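Local coordinates for cupin 2, conserved barrel domain protein (Shewanella frigidimarina NCIMB 400, PDB 3D82), which binds a nickel ion within a small dimeric cupin barrel, although its biological role and any natural substrate remain unknown, at residues D[54-66]-D[72-84]. Numbering follows the deposited sequence.
Sequences FIVMEGTLQIAFR and LQAGEMYVIPKGV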
loop_
_atom_site.group_PDB
_atom_site.type_symbol
_atom_site.label_atom_id
_atom_site.label_comp_id
_atom_site.label_asym_id
_atom_site.label_seq_id
_atom_site.Cartn_x
_atom_site.Cartn_y
_atom_site.Cartn_z
ATOM N N PHE D 54 8.313 -1.290 0.801
ATOM C CA PHE D 54 8.456 0.157 0.882
ATOM C C PHE D 54 7.606 0.769 -0.229
ATOM O O PHE D 54 7.701 0.349 -1.385
ATOM C CB PHE D 54 9.894 0.605 0.633
ATOM C CG PHE D 54 10.804 0.371 1.778
ATOM C CD1 PHE D 54 11.335 -0.893 1.995
ATOM C CD2 PHE D 54 11.173 1.421 2.627
ATOM C CE1 PHE D 54 12.191 -1.119 3.053
ATOM C CE2 PHE D 54 12.026 1.197 3.697
ATOM C CZ PHE D 54 12.541 -0.068 3.912
ATOM N N ILE D 55 6.782 1.742 0.135
ATOM C CA ILE D 55 5.997 2.515 -0.820
ATOM C C ILE D 55 6.366 3.963 -0.517
ATOM O O ILE D 55 6.255 4.400 0.636
ATOM C CB ILE D 55 4.488 2.306 -0.655
ATOM C CG1 ILE D 55 4.117 0.815 -0.786
ATOM C CG2 ILE D 55 3.701 3.136 -1.687
ATOM C CD1 ILE D 55 2.625 0.501 -0.581
ATOM N N VAL D 56 6.850 4.682 -1.528
ATOM C CA VAL D 56 7.160 6.106 -1.377
ATOM C C VAL D 56 5.893 6.900 -1.711
ATOM O O VAL D 56 5.284 6.698 -2.767
ATOM C CB VAL D 56 8.343 6.525 -2.237
ATOM C CG1 VAL D 56 8.615 8.052 -2.089
ATOM C CG2 VAL D 56 9.565 5.685 -1.843
HETATM N N MSE D 57 5.516 7.790 -0.796
HETATM C CA MSE D 57 4.298 8.618 -0.864
HETATM C C MSE D 57 4.642 10.031 -1.334
HETATM O O MSE D 57 3.871 10.638 -2.063
HETATM C CB MSE D 57 3.639 8.709 0.514
HETATM C CG MSE D 57 3.572 7.365 1.290
HETATM SE SE MSE D 57 2.527 6.087 0.416
HETATM C CE MSE D 57 0.922 6.811 1.021
ATOM N N GLU D 58 5.783 10.549 -0.873
ATOM C CA GLU D 58 6.286 11.859 -1.246
ATOM C C GLU D 58 7.813 11.878 -1.104
ATOM O O GLU D 58 8.370 11.313 -0.143
ATOM C CB GLU D 58 5.659 12.934 -0.364
ATOM C CG GLU D 58 5.970 14.384 -0.806
ATOM C CD GLU D 58 5.269 15.445 0.032
ATOM O OE1 GLU D 58 4.291 15.144 0.748
ATOM O OE2 GLU D 58 5.695 16.606 -0.041
ATOM N N GLY D 59 8.470 12.499 -2.085
ATOM C CA GLY D 59 9.918 12.610 -2.127
ATOM C C GLY D 59 10.601 11.479 -2.867
ATOM O O GLY D 59 9.968 10.744 -3.636
ATOM N N THR D 60 11.906 11.369 -2.640
ATOM C CA THR D 60 12.751 10.375 -3.288
ATOM C C THR D 60 13.494 9.578 -2.239
ATOM O O THR D 60 14.142 10.156 -1.363
ATOM C CB THR D 60 13.769 11.047 -4.224
ATOM O OG1 THR D 60 13.062 11.840 -5.178
ATOM C CG2 THR D 60 14.620 10.000 -4.965
ATOM N N LEU D 61 13.402 8.259 -2.351
ATOM C CA LEU D 61 14.079 7.325 -1.471
ATOM C C LEU D 61 15.097 6.528 -2.276
ATOM O O LEU D 61 14.816 6.145 -3.407
ATOM C CB LEU D 61 13.073 6.340 -0.866
ATOM C CG LEU D 61 13.625 5.348 0.176
ATOM C CD1 LEU D 61 14.004 6.089 1.473
ATOM C CD2 LEU D 61 12.632 4.244 0.436
ATOM N N GLN D 62 16.275 6.314 -1.689
ATOM C CA GLN D 62 17.292 5.419 -2.225
ATOM C C GLN D 62 17.376 4.253 -1.249
ATOM O O GLN D 62 17.171 4.449 -0.054
ATOM C CB GLN D 62 18.646 6.089 -2.288
ATOM C CG GLN D 62 18.690 7.302 -3.173
ATOM C CD GLN D 62 20.019 8.005 -3.074
ATOM O OE1 GLN D 62 20.211 8.882 -2.206
ATOM N NE2 GLN D 62 20.976 7.580 -3.909
ATOM N N ILE D 63 17.578 3.038 -1.758
ATOM C CA ILE D 63 17.828 1.874 -0.897
ATOM C C ILE D 63 19.131 1.277 -1.400
ATOM O O ILE D 63 19.230 0.883 -2.584
ATOM C CB ILE D 63 16.717 0.811 -0.902
ATOM C CG1 ILE D 63 15.347 1.452 -0.606
ATOM C CG2 ILE D 63 17.043 -0.275 0.148
ATOM C CD1 ILE D 63 14.194 0.471 -0.540
ATOM N N ALA D 64 20.134 1.266 -0.529
ATOM C CA ALA D 64 21.434 0.703 -0.862
ATOM C C ALA D 64 21.405 -0.800 -0.585
ATOM O O ALA D 64 20.809 -1.241 0.409
ATOM C CB ALA D 64 22.532 1.357 -0.061
ATOM N N PHE D 65 21.984 -1.573 -1.507
ATOM C CA PHE D 65 22.213 -3.000 -1.318
ATOM C C PHE D 65 23.714 -3.172 -1.362
ATOM O O PHE D 65 24.426 -2.259 -1.760
ATOM C CB PHE D 65 21.472 -3.831 -2.362
ATOM C CG PHE D 65 19.987 -3.682 -2.267
ATOM C CD1 PHE D 65 19.323 -2.700 -3.002
ATOM C CD2 PHE D 65 19.253 -4.466 -1.379
ATOM C CE1 PHE D 65 17.934 -2.529 -2.884
ATOM C CE2 PHE D 65 17.862 -4.290 -1.237
ATOM C CZ PHE D 65 17.205 -3.318 -1.993
ATOM N N ARG D 66 24.203 -4.335 -0.953
ATOM C CA ARG D 66 25.650 -4.586 -0.937
ATOM C C ARG D 66 26.358 -4.601 -2.294
ATOM O O ARG D 66 27.570 -4.394 -2.347
ATOM C CB ARG D 66 25.957 -5.877 -0.183
ATOM C CG ARG D 66 25.618 -5.821 1.286
ATOM C CD ARG D 66 26.434 -4.753 2.009
ATOM N NE ARG D 66 26.312 -4.877 3.437
ATOM C CZ ARG D 66 26.922 -4.088 4.320
ATOM N NH1 ARG D 66 27.693 -3.058 3.944
ATOM N NH2 ARG D 66 26.736 -4.332 5.606
ATOM N N LEU D 72 13.557 5.029 -5.525
ATOM C CA LEU D 72 12.089 5.032 -5.580
ATOM C C LEU D 72 11.580 6.469 -5.497
ATOM O O LEU D 72 12.021 7.239 -4.638
ATOM C CB LEU D 72 11.474 4.230 -4.433
ATOM C CG LEU D 72 11.472 2.702 -4.539
ATOM C CD1 LEU D 72 12.891 2.149 -4.480
ATOM C CD2 LEU D 72 10.627 2.101 -3.402
ATOM N N GLN D 73 10.670 6.822 -6.395
ATOM C CA GLN D 73 10.004 8.119 -6.409
ATOM C C GLN D 73 8.596 7.909 -5.831
ATOM O O GLN D 73 8.179 6.768 -5.612
ATOM C CB GLN D 73 9.865 8.627 -7.847
ATOM C CG GLN D 73 11.173 8.832 -8.613
ATOM C CD GLN D 73 12.060 9.902 -8.024
ATOM O OE1 GLN D 73 11.617 10.743 -7.238
ATOM N NE2 GLN D 73 13.328 9.889 -8.417
ATOM N N ALA D 74 7.860 9.013 -5.652
ATOM C CA ALA D 74 6.466 8.977 -5.211
ATOM C C ALA D 74 5.677 8.113 -6.192
ATOM O O ALA D 74 5.894 8.187 -7.402
ATOM C CB ALA D 74 5.867 10.392 -5.130
ATOM N N GLY D 75 4.800 7.273 -5.681
ATOM C CA GLY D 75 4.022 6.385 -6.539
ATOM C C GLY D 75 4.785 5.159 -7.023
ATOM O O GLY D 75 4.414 4.566 -8.045
ATOM N N GLU D 76 5.839 4.772 -6.290
ATOM C CA GLU D 76 6.620 3.571 -6.588
ATOM C C GLU D 76 6.838 2.749 -5.328
ATOM O O GLU D 76 6.864 3.294 -4.217
ATOM C CB GLU D 76 7.963 3.897 -7.242
ATOM C CG GLU D 76 7.820 4.749 -8.488
ATOM C CD GLU D 76 9.112 4.994 -9.235
ATOM O OE1 GLU D 76 10.178 5.090 -8.581
ATOM O OE2 GLU D 76 9.039 5.142 -10.481
HETATM N N MSE D 77 6.990 1.442 -5.523
HETATM C CA MSE D 77 7.230 0.490 -4.444
HETATM C C MSE D 77 8.284 -0.548 -4.812
HETATM O O MSE D 77 8.578 -0.801 -6.012
HETATM C CB MSE D 77 5.936 -0.246 -4.023
HETATM C CG MSE D 77 5.315 -1.150 -5.069
HETATM SE SE MSE D 77 3.844 -2.245 -4.424
HETATM C CE MSE D 77 4.866 -3.572 -3.379
ATOM N N TYR D 78 8.777 -1.195 -3.764
ATOM C CA TYR D 78 9.780 -2.256 -3.875
ATOM C C TYR D 78 9.599 -3.241 -2.727
ATOM O O TYR D 78 9.337 -2.817 -1.610
ATOM C CB TYR D 78 11.195 -1.651 -3.837
ATOM C CG TYR D 78 12.267 -2.617 -4.248
ATOM C CD1 TYR D 78 12.592 -2.793 -5.599
ATOM C CD2 TYR D 78 12.931 -3.400 -3.304
ATOM C CE1 TYR D 78 13.593 -3.714 -5.992
ATOM C CE2 TYR D 78 13.929 -4.333 -3.683
ATOM C CZ TYR D 78 14.261 -4.488 -5.019
ATOM O OH TYR D 78 15.245 -5.398 -5.370
ATOM N N VAL D 79 9.779 -4.534 -3.008
ATOM C CA VAL D 79 9.713 -5.590 -2.000
ATOM C C VAL D 79 11.143 -6.023 -1.673
ATOM O O VAL D 79 11.842 -6.490 -2.552
ATOM C CB VAL D 79 8.929 -6.831 -2.512
ATOM C CG1 VAL D 79 8.848 -7.881 -1.419
ATOM C CG2 VAL D 79 7.531 -6.431 -3.004
ATOM N N ILE D 80 11.582 -5.852 -0.422
ATOM C CA ILE D 80 12.922 -6.289 -0.005
ATOM C C ILE D 80 12.777 -7.779 0.324
ATOM O O ILE D 80 12.076 -8.098 1.275
ATOM C CB ILE D 80 13.446 -5.565 1.263
ATOM C CG1 ILE D 80 13.429 -4.028 1.133
ATOM C CG2 ILE D 80 14.878 -6.076 1.586
ATOM C CD1 ILE D 80 14.397 -3.461 0.182
ATOM N N PRO D 81 13.389 -8.700 -0.466
ATOM C CA PRO D 81 13.212 -10.119 -0.082
ATOM C C PRO D 81 13.860 -10.433 1.277
ATOM O O PRO D 81 14.840 -9.763 1.671
ATOM C CB PRO D 81 13.885 -10.883 -1.218
ATOM C CG PRO D 81 14.004 -9.899 -2.339
ATOM C CD PRO D 81 14.237 -8.593 -1.666
ATOM N N LYS D 82 13.289 -11.385 2.013
ATOM C CA LYS D 82 13.810 -11.743 3.344
ATOM C C LYS D 82 15.292 -12.116 3.297
ATOM O O LYS D 82 15.758 -12.698 2.317
ATOM C CB LYS D 82 13.021 -12.881 4.008
ATOM C CG LYS D 82 13.029 -14.210 3.310
ATOM C CD LYS D 82 12.244 -15.222 4.135
ATOM C CE LYS D 82 12.326 -16.611 3.526
ATOM N NZ LYS D 82 11.785 -17.643 4.446
ATOM N N GLY D 83 16.022 -11.710 4.336
ATOM C CA GLY D 83 17.430 -11.986 4.442
ATOM C C GLY D 83 18.355 -11.113 3.619
ATOM O O GLY D 83 19.547 -11.300 3.708
ATOM N N VAL D 84 17.830 -10.155 2.852
ATOM C CA VAL D 84 18.639 -9.305 1.990
ATOM C C VAL D 84 18.983 -8.036 2.791
ATOM O O VAL D 84 18.083 -7.341 3.276
ATOM C CB VAL D 84 17.898 -9.012 0.646
ATOM C CG1 VAL D 84 18.659 -7.991 -0.206
ATOM C CG2 VAL D 84 17.679 -10.328 -0.115
HETATM O O HOH W 1 8.992 11.784 -6.354
#
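With CG1 of Ile80 anti to its own carbonyl carbon (chi1 -55°) and a second bend at chi2, this side chain presents two atoms to different rings of 54-66. Its CG1 approaches CE1 of Phe54 at 3.7 Å, and its CD1 comes to the edge of the Phe65 ring, near its plane, 3.6 Å from CZ. The arrangement belongs to a cupin beta barrel, where strands 52-56 and 76-80 lie in one sheet and 60-65 and 72-73 in the facing one. Antiparallel bonds define each sheet: Phe54 and Tyr78 exchange N-H...O bonds, and Leu61 and Leu72 do the same, Leu72 N to Leu61 O being nearly straight with 172° at the hydrogen. That the sheets face each other follows from the axes of 60-65 and 76-80, which come no closer than 9.9 Å, with side chains filling the interval.

Between the sheets, Ile63 points its CD1 tip to tip at Ile80 CD1 (4.0 Å), and the same methyl sits over one face of the Phe54 ring, toward its rim. Leu72 crosses Val56, CB against CG2 at 3.5 Å. The Phe65 and Tyr78 rings meet obliquely, planes at 50°, and Met2 of the second subunit packs on both. Ile63, Phe65 and Ile80 also touch His86, a nickel ligand with His45, His47 and Glu52, so this apolar layer borders the metal site.

Gly75, inside the type II turn from Gln73 to Glu76, gives its N-H to Val56 O on the other segment, while Glu76 OE1 accepts Gln73 N from above the carboxylate plane. Thr60 and Gln73 lie side by side. Thr60 OG1 donates to Gln73 OE1 over 2.7 Å, tilted from the amide plane, and a water donates to that same OE1 and to Gly59 O while accepting from Ala74 N at 3.1 Å.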